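Local structure of GDP-mannose-dependent alpha-(1-6)-phosphatidylinositol monomannoside mannosyltransferase (Corynebacterium glutamicum, 3OKP) at residues Asp196-Ile201 and Asp229-Ile234; Ala187-Leu192 and Leu270-Ile275; Pro221-Ala226 and Leu337-Leu342. The protein is a mannosyltransferase of the GT-B fold, with two Rossmann-like domains, and holds guanosine-5'-diphosphate-alpha-D-mannose in the model. All blocks are in the same frame, centred on the assembly; numbering follows the deposited sequence.

Contact 1 (Asp196-Ile201 and Asp229-Ile234)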
loop_
_atom_site.group_PDB
_atom_site.type_symbol
_atom_site.label_atom_id
_atom_site.label_comp_id
_atom_site.label_asym_id
_atom_site.label_seq_id
_atom_site.Cartn_x
_atom_site.Cartn_y
_atom_site.Cartn_z
ATOM N N ASP A 196 3.920 3.621 -31.088
ATOM C CA ASP A 196 5.119 3.049 -30.472
ATOM C C ASP A 196 6.139 4.123 -30.080
ATOM O O ASP A 196 6.983 3.894 -29.211
ATOM C CB ASP A 196 5.774 2.030 -31.414
ATOM C CG ASP A 196 4.985 0.730 -31.528
ATOM O OD1 ASP A 196 3.997 0.538 -30.784
ATOM O OD2 ASP A 196 5.358 -0.108 -32.374
ATOM N N THR A 197 6.051 5.289 -30.718
ATOM C CA THR A 197 7.036 6.356 -30.521
ATOM C C THR A 197 6.626 7.418 -29.493
ATOM O O THR A 197 7.465 8.213 -29.063
ATOM C CB THR A 197 7.409 7.050 -31.855
ATOM O OG1 THR A 197 6.232 7.588 -32.471
ATOM C CG2 THR A 197 8.081 6.067 -32.807
ATOM N N THR A 198 5.352 7.422 -29.101
ATOM C CA THR A 198 4.832 8.404 -28.140
ATOM C C THR A 198 5.533 8.303 -26.780
ATOM O O THR A 198 5.557 7.225 -26.180
ATOM C CB THR A 198 3.303 8.247 -27.933
ATOM O OG1 THR A 198 2.650 8.132 -29.203
ATOM C CG2 THR A 198 2.722 9.440 -27.172
ATOM N N PRO A 199 6.110 9.424 -26.294
ATOM C CA PRO A 199 6.650 9.457 -24.938
ATOM C C PRO A 199 5.496 9.491 -23.939
ATOM O O PRO A 199 4.652 10.388 -23.996
ATOM C CB PRO A 199 7.447 10.777 -24.894
ATOM C CG PRO A 199 7.521 11.259 -26.318
ATOM C CD PRO A 199 6.298 10.713 -26.980
ATOM N N VAL A 200 5.451 8.504 -23.050
ATOM C CA VAL A 200 4.322 8.346 -22.139
ATOM C C VAL A 200 4.778 8.328 -20.681
ATOM O O VAL A 200 5.572 7.468 -20.273
ATOM C CB VAL A 200 3.501 7.064 -22.458
ATOM C CG1 VAL A 200 2.385 6.867 -21.433
ATOM C CG2 VAL A 200 2.918 7.123 -23.870
ATOM N N ILE A 201 4.269 9.290 -19.914
ATOM C CA ILE A 201 4.485 9.361 -18.474
ATOM C C ILE A 201 3.164 9.040 -17.785
ATOM O O ILE A 201 2.148 9.699 -18.032
ATOM C CB ILE A 201 4.962 10.767 -18.023
ATOM C CG1 ILE A 201 6.179 11.223 -18.839
ATOM C CG2 ILE A 201 5.260 10.778 -16.517
ATOM C CD1 ILE A 201 6.369 12.746 -18.889
ATOM N N ASP A 229 5.456 15.660 -28.422
ATOM C CA ASP A 229 4.393 14.649 -28.400
ATOM C C ASP A 229 4.284 13.888 -27.067
ATOM O O ASP A 229 3.541 12.909 -26.965
ATOM C CB ASP A 229 4.535 13.678 -29.587
ATOM C CG ASP A 229 5.871 12.936 -29.600
ATOM O OD1 ASP A 229 6.865 13.446 -29.039
ATOM O OD2 ASP A 229 5.926 11.830 -30.180
ATOM N N ALA A 230 5.012 14.352 -26.049
ATOM C CA ALA A 230 5.003 13.720 -24.725
ATOM C C ALA A 230 3.630 13.812 -24.066
ATOM O O ALA A 230 3.001 14.870 -24.068
ATOM C CB ALA A 230 6.064 14.338 -23.824
ATOM N N GLN A 231 3.178 12.697 -23.503
ATOM C CA GLN A 231 1.861 12.624 -22.881
ATOM C C GLN A 231 1.966 12.268 -21.408
ATOM O O GLN A 231 2.594 11.265 -21.039
ATOM C CB GLN A 231 0.967 11.605 -23.599
ATOM C CG GLN A 231 0.662 11.942 -25.056
ATOM C CD GLN A 231 -0.234 13.162 -25.212
ATOM O OE1 GLN A 231 -1.114 13.415 -24.385
ATOM N NE2 GLN A 231 -0.015 13.920 -26.279
ATOM N N LEU A 232 1.352 13.104 -20.578
ATOM C CA LEU A 232 1.182 12.810 -19.163
ATOM C C LEU A 232 -0.210 12.239 -18.943
ATOM O O LEU A 232 -1.220 12.914 -19.178
ATOM C CB LEU A 232 1.391 14.066 -18.308
ATOM C CG LEU A 232 1.125 13.972 -16.797
ATOM C CD1 LEU A 232 2.013 12.928 -16.119
ATOM C CD2 LEU A 232 1.304 15.332 -16.141
ATOM N N LEU A 233 -0.257 10.986 -18.505
ATOM C CA LEU A 233 -1.523 10.321 -18.236
ATOM C C LEU A 233 -1.823 10.360 -16.748
ATOM O O LEU A 233 -1.105 9.771 -15.939
ATOM C CB LEU A 233 -1.505 8.875 -18.742
ATOM C CG LEU A 233 -1.127 8.623 -20.207
ATOM C CD1 LEU A 233 -1.110 7.134 -20.482
ATOM C CD2 LEU A 233 -2.078 9.335 -21.171
ATOM N N ILE A 234 -2.886 11.073 -16.400
ATOM C CA ILE A 234 -3.330 11.159 -15.021
ATOM C C ILE A 234 -4.469 10.164 -14.810
ATOM O O ILE A 234 -5.595 10.365 -15.283
ATOM C CB ILE A 234 -3.695 12.615 -14.631
ATOM C CG1 ILE A 234 -2.433 13.489 -14.671
ATOM C CG2 ILE A 234 -4.332 12.660 -13.249
ATOM C CD1 ILE A 234 -2.696 14.978 -14.708
HETATM O O HOH W 1 8.631 10.910 -29.687
HETATM O O HOH W 2 2.978 10.383 -30.797
#
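I201 O accepts the backbone N-H of L233, with I201 O and L233 N 2.8 Å apart and the bond almost straight at 176°. The same oxygen also takes a CA-H...O contact from L232. I201 N in turn gives its hydrogen to Q231 O at 2.8 Å. The first bond of the series runs from Q231 N to P199 O. V200 thus pairs with Q231 and I201 with L232 in parallel register. These are the opening residues of strands 200-204 and 231-235, neighbours in the sheet of a Rossmann-like GT-B domain. Helix 213-226 makes the crossover of this beta-alpha-beta unit. On one face V200 CG1 meets L233 CD1 at 3.6 Å, the two side chains meeting at a slant. With CG1 anti to the backbone N (chi1 176°), it is the branch turned to L233. On the other face I201 CG2 touches L232 CD1 at 3.9 Å. Ahead of the strands the contact changes character. The D229 and P199 side chains cross at about a right angle, and the carboxylate comes up to the CD corner of the ring, D229 OD2 3.4 Å from P199 CD. T198 CG2 packs on D229 O and Q231 CG. A water bridges T197 O and D229 OD2. The Q231 chain bends at chi2, and its amide is held outside the pair, by K256 through OE1 and by the Q253 carbonyl through NE2.

Contact 2 (Ala187-Leu192 and Leu270-Ile275); sequences ATRKKL and LAAADI
R189 and A272 bury the most surface here, and the guanidinium of R189 does most of the work. It grips A272 O side-on with two nitrogens. R189 NE and R189 NH2 each lie 2.9 Å from A272 O. Both bonds are bent, at 138° and 135°, as expected when one oxygen is shared by two N-H groups. A272 O also sits somewhat out of the guanidinium plane. The chain of R189 is extended from CG to NE, which carries the charged group from its helix to A272 and D274. R189 NH2 also forms a salt bridge with D274 OD2 at 2.9 Å. That oxygen lies in the guanidinium plane, but the nitrogen stands above the carboxylate plane, and the two planes are 66° apart. A272 adds an apolar touch, its CB packing on T188 CG2 at 3.9 Å. R189 NH1 turns to the carbonyls of T195 and T198, and D274 OD2 also accepts V200 N. The contact joins helix 182-191 to the connection from helix 263-272 to strand 275-278. R189 and A273 both pack on V200 of strand 200-204, and D274 touches L342 of helix 331-342.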
loop_
_atom_site.group_PDB
_atom_site.type_symbol
_atom_site.label_atom_id
_atom_site.label_comp_id
_atom_site.label_asym_id
_atom_site.label_seq_id
_atom_site.Cartn_x
_atom_site.Cartn_y
_atom_site.Cartn_z
ATOM N N ALA A 187 -0.537 -2.425 -28.699
ATOM C CA ALA A 187 -1.999 -2.336 -28.794
ATOM C C ALA A 187 -2.609 -1.358 -27.789
ATOM O O ALA A 187 -3.536 -0.620 -28.129
ATOM C CB ALA A 187 -2.640 -3.722 -28.661
ATOM N N THR A 188 -2.088 -1.356 -26.559
ATOM C CA THR A 188 -2.551 -0.439 -25.512
ATOM C C THR A 188 -2.369 1.021 -25.942
ATOM O O THR A 188 -3.283 1.835 -25.801
ATOM C CB THR A 188 -1.835 -0.708 -24.159
ATOM O OG1 THR A 188 -2.122 -2.043 -23.725
ATOM C CG2 THR A 188 -2.285 0.272 -23.080
ATOM N N ARG A 189 -1.193 1.332 -26.484
ATOM C CA ARG A 189 -0.886 2.681 -26.961
ATOM C C ARG A 189 -1.834 3.123 -28.075
ATOM O O ARG A 189 -2.322 4.255 -28.066
ATOM C CB ARG A 189 0.576 2.773 -27.402
ATOM C CG ARG A 189 1.533 2.957 -26.241
ATOM C CD ARG A 189 2.938 2.467 -26.553
ATOM N NE ARG A 189 3.862 2.858 -25.489
ATOM C CZ ARG A 189 4.588 3.973 -25.493
ATOM N NH1 ARG A 189 4.525 4.816 -26.520
ATOM N NH2 ARG A 189 5.389 4.241 -24.470
ATOM N N LYS A 190 -2.108 2.218 -29.015
ATOM C CA LYS A 190 -3.051 2.489 -30.102
ATOM C C LYS A 190 -4.478 2.703 -29.592
ATOM O O LYS A 190 -5.207 3.542 -30.124
ATOM C CB LYS A 190 -3.011 1.376 -31.152
ATOM C CG LYS A 190 -1.757 1.392 -32.022
ATOM C CD LYS A 190 -1.850 0.381 -33.155
ATOM C CE LYS A 190 -0.554 0.326 -33.956
ATOM N NZ LYS A 190 0.572 -0.243 -33.163
ATOM N N LYS A 191 -4.861 1.949 -28.561
ATOM C CA LYS A 191 -6.150 2.128 -27.885
ATOM C C LYS A 191 -6.281 3.543 -27.313
ATOM O O LYS A 191 -7.360 4.142 -27.357
ATOM C CB LYS A 191 -6.330 1.076 -26.780
ATOM C CG LYS A 191 -7.686 1.116 -26.074
ATOM C CD LYS A 191 -7.792 0.038 -24.994
ATOM C CE LYS A 191 -9.197 -0.028 -24.406
ATOM N NZ LYS A 191 -9.503 1.142 -23.534
ATOM N N LEU A 192 -5.171 4.068 -26.795
ATOM C CA LEU A 192 -5.118 5.412 -26.216
ATOM C C LEU A 192 -4.970 6.508 -27.277
ATOM O O LEU A 192 -4.995 7.701 -26.956
ATOM C CB LEU A 192 -3.969 5.507 -25.201
ATOM C CG LEU A 192 -4.071 4.684 -23.909
ATOM C CD1 LEU A 192 -2.691 4.371 -23.354
ATOM C CD2 LEU A 192 -4.927 5.386 -22.863
ATOM N N LEU A 270 -0.326 1.279 -17.420
ATOM C CA LEU A 270 0.902 1.382 -16.635
ATOM C C LEU A 270 2.072 0.692 -17.345
ATOM O O LEU A 270 3.124 1.298 -17.549
ATOM C CB LEU A 270 0.691 0.803 -15.227
ATOM C CG LEU A 270 1.868 0.681 -14.247
ATOM C CD1 LEU A 270 2.598 2.005 -14.049
ATOM C CD2 LEU A 270 1.389 0.136 -12.907
ATOM N N ALA A 271 1.862 -0.562 -17.747
ATOM C CA ALA A 271 2.909 -1.371 -18.378
ATOM C C ALA A 271 3.373 -0.827 -19.735
ATOM O O ALA A 271 4.491 -1.113 -20.173
ATOM C CB ALA A 271 2.443 -2.818 -18.510
ATOM N N ALA A 272 2.520 -0.041 -20.387
ATOM C CA ALA A 272 2.826 0.530 -21.701
ATOM C C ALA A 272 3.564 1.875 -21.623
ATOM O O ALA A 272 4.065 2.374 -22.635
ATOM C CB ALA A 272 1.552 0.663 -22.533
ATOM N N ALA A 273 3.634 2.448 -20.423
ATOM C CA ALA A 273 4.289 3.743 -20.210
ATOM C C ALA A 273 5.814 3.651 -20.266
ATOM O O ALA A 273 6.399 2.600 -19.995
ATOM C CB ALA A 273 3.848 4.346 -18.879
ATOM N N ASP A 274 6.446 4.765 -20.618
ATOM C CA ASP A 274 7.901 4.870 -20.606
ATOM C C ASP A 274 8.424 5.164 -19.197
ATOM O O ASP A 274 9.469 4.653 -18.794
ATOM C CB ASP A 274 8.362 5.948 -21.591
ATOM C CG ASP A 274 8.039 5.595 -23.036
ATOM O OD1 ASP A 274 8.601 4.602 -23.547
ATOM O OD2 ASP A 274 7.224 6.310 -23.661
ATOM N N ILE A 275 7.689 5.993 -18.459
ATOM C CA ILE A 275 8.058 6.378 -17.095
ATOM C C ILE A 275 6.809 6.395 -16.216
ATOM O O ILE A 275 5.746 6.836 -16.656
ATOM C CB ILE A 275 8.716 7.795 -17.050
ATOM C CG1 ILE A 275 9.927 7.884 -17.988
ATOM C CG2 ILE A 275 9.119 8.177 -15.616
ATOM C CD1 ILE A 275 10.417 9.310 -18.231
#

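Contact 3 (Pro221-Ala226 and Leu337-Leu342)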
loop_
_atom_site.group_PDB
_atom_site.type_symbol
_atom_site.label_atom_id
_atom_site.label_comp_id
_atom_site.label_asym_id
_atom_site.label_seq_id
_atom_site.Cartn_x
_atom_site.Cartn_y
_atom_site.Cartn_z
ATOM N N PRO A 221 5.485 21.954 -19.288
ATOM C CA PRO A 221 5.915 22.879 -20.351
ATOM C C PRO A 221 7.344 22.642 -20.858
ATOM O O PRO A 221 7.567 22.644 -22.071
ATOM C CB PRO A 221 5.783 24.257 -19.695
ATOM C CG PRO A 221 4.666 24.078 -18.718
ATOM C CD PRO A 221 4.867 22.684 -18.163
ATOM N N GLN A 222 8.295 22.424 -19.950
ATOM C CA GLN A 222 9.675 22.132 -20.361
ATOM C C GLN A 222 9.798 20.774 -21.049
ATOM O O GLN A 222 10.520 20.645 -22.040
ATOM C CB GLN A 222 10.645 22.231 -19.183
ATOM C CG GLN A 222 11.049 23.657 -18.840
ATOM C CD GLN A 222 11.974 23.721 -17.643
ATOM O OE1 GLN A 222 11.548 24.050 -16.534
ATOM N NE2 GLN A 222 13.242 23.389 -17.854
ATOM N N VAL A 223 9.086 19.774 -20.525
ATOM C CA VAL A 223 9.061 18.437 -21.130
ATOM C C VAL A 223 8.533 18.512 -22.564
ATOM O O VAL A 223 9.155 17.987 -23.491
ATOM C CB VAL A 223 8.226 17.428 -20.289
ATOM C CG1 VAL A 223 8.168 16.061 -20.971
ATOM C CG2 VAL A 223 8.800 17.289 -18.877
ATOM N N ILE A 224 7.397 19.187 -22.735
ATOM C CA ILE A 224 6.750 19.350 -24.041
ATOM C C ILE A 224 7.650 20.086 -25.034
ATOM O O ILE A 224 7.703 19.724 -26.208
ATOM C CB ILE A 224 5.379 20.078 -23.913
ATOM C CG1 ILE A 224 4.409 19.234 -23.082
ATOM C CG2 ILE A 224 4.778 20.377 -25.293
ATOM C CD1 ILE A 224 3.279 20.024 -22.462
ATOM N N ALA A 225 8.354 21.114 -24.564
ATOM C CA ALA A 225 9.261 21.870 -25.429
ATOM C C ALA A 225 10.336 20.959 -26.030
ATOM O O ALA A 225 10.633 21.043 -27.223
ATOM C CB ALA A 225 9.891 23.035 -24.670
ATOM N N ALA A 226 10.883 20.069 -25.202
ATOM C CA ALA A 226 11.918 19.127 -25.637
ATOM C C ALA A 226 11.341 17.974 -26.462
ATOM O O ALA A 226 11.933 17.562 -27.463
ATOM C CB ALA A 226 12.680 18.591 -24.436
ATOM N N LEU A 337 14.835 15.545 -15.163
ATOM C CA LEU A 337 14.777 14.094 -14.966
ATOM C C LEU A 337 13.879 13.397 -15.987
ATOM O O LEU A 337 14.243 12.350 -16.524
ATOM C CB LEU A 337 14.306 13.766 -13.541
ATOM C CG LEU A 337 15.278 13.234 -12.474
ATOM C CD1 LEU A 337 16.750 13.508 -12.773
ATOM C CD2 LEU A 337 14.910 13.753 -11.088
ATOM N N LEU A 338 12.709 13.976 -16.247
ATOM C CA LEU A 338 11.771 13.410 -17.220
ATOM C C LEU A 338 12.337 13.403 -18.648
ATOM O O LEU A 338 12.296 12.372 -19.319
ATOM C CB LEU A 338 10.413 14.121 -17.155
ATOM C CG LEU A 338 9.537 13.767 -15.942
ATOM C CD1 LEU A 338 8.443 14.810 -15.713
ATOM C CD2 LEU A 338 8.935 12.364 -16.077
ATOM N N ILE A 339 12.875 14.537 -19.091
ATOM C CA ILE A 339 13.479 14.651 -20.426
ATOM C C ILE A 339 14.690 13.719 -20.575
ATOM O O ILE A 339 14.812 13.012 -21.581
ATOM C CB ILE A 339 13.894 16.110 -20.752
ATOM C CG1 ILE A 339 12.667 17.034 -20.776
ATOM C CG2 ILE A 339 14.647 16.181 -22.091
ATOM C CD1 ILE A 339 13.008 18.516 -20.604
ATOM N N GLU A 340 15.563 13.719 -19.567
ATOM C CA GLU A 340 16.756 12.863 -19.545
ATOM C C GLU A 340 16.402 11.380 -19.727
ATOM O O GLU A 340 17.019 10.683 -20.538
ATOM C CB GLU A 340 17.552 13.086 -18.251
ATOM C CG GLU A 340 18.956 12.476 -18.244
ATOM C CD GLU A 340 19.716 12.729 -16.947
ATOM O OE1 GLU A 340 19.080 12.974 -15.898
ATOM O OE2 GLU A 340 20.961 12.678 -16.978
ATOM N N LEU A 341 15.399 10.914 -18.986
ATOM C CA LEU A 341 14.951 9.524 -19.080
ATOM C C LEU A 341 14.251 9.202 -20.396
ATOM O O LEU A 341 14.509 8.157 -20.993
ATOM C CB LEU A 341 14.058 9.151 -17.892
ATOM C CG LEU A 341 14.730 8.818 -16.560
ATOM C CD1 LEU A 341 13.672 8.411 -15.538
ATOM C CD2 LEU A 341 15.780 7.715 -16.716
ATOM N N LEU A 342 13.366 10.095 -20.842
ATOM C CA LEU A 342 12.689 9.938 -22.134
ATOM C C LEU A 342 13.669 9.894 -23.311
ATOM O O LEU A 342 13.409 9.227 -24.315
ATOM C CB LEU A 342 11.654 11.048 -22.353
ATOM C CG LEU A 342 10.363 11.033 -21.524
ATOM C CD1 LEU A 342 9.590 12.334 -21.727
ATOM C CD2 LEU A 342 9.484 9.821 -21.842
#
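Apolar contacts between V223 and A226 on one helix and L338, I339 and L342 on the other make up most of this interface. V223 uses both its methyls. V223 CG2 lies 4.0 Å from L338 CB and also meets L338 CD1. V223 CG1 reaches L342 CD1 at 4.1 Å, these two side chains crossing at about a right angle. The CD1 of I339 lies 3.8 Å from A226 CB, and I339 CG2 covers the same methyl. A226 is exposed, so the I339 side of the contact lies near the surface, while V223, L338 and L342 are buried. A second group sets side chain against backbone. I339 CG1 is 3.9 Å from V223 CA, and I339 CD1 packs on Q222 O at 3.6 Å. A chi1 of -62° directs the CG1-CD1 branch of I339 over this part of the facing helix. The axes of the two short helical segments approach to 9.5 Å and run in similar directions, crossing at -30°. Helices 213-226 and 331-342 lie side by side on one face of the parallel sheet, the face that carries I201 and L232. L338 and L342 also reach I275 of strand 275-278, L342 touches P199, and V223 meets S335 within helix 331-342.

In the fold
The three contacts lie in one GT-B domain. Contacts 1 and 2 have centres about 8 Å apart and are joined through the backbone, D274 N lying 2.9 Å from V200 O in a probable hydrogen bond. Contact 1 is nested in the chain loop that contact 2 closes. Contact 3 is centred about 11 Å from contact 1, and its helices pack on it through P199 and L342, I201 and L338, and A230 and V223. Contacts 2 and 3 meet where I275 CD1 packs on L341 CB, 3.7 Å away. Bound guanosine-5'-diphosphate-alpha-D-mannose lies about 10 Å from the L233 side chain and about 13 Å from that of A273.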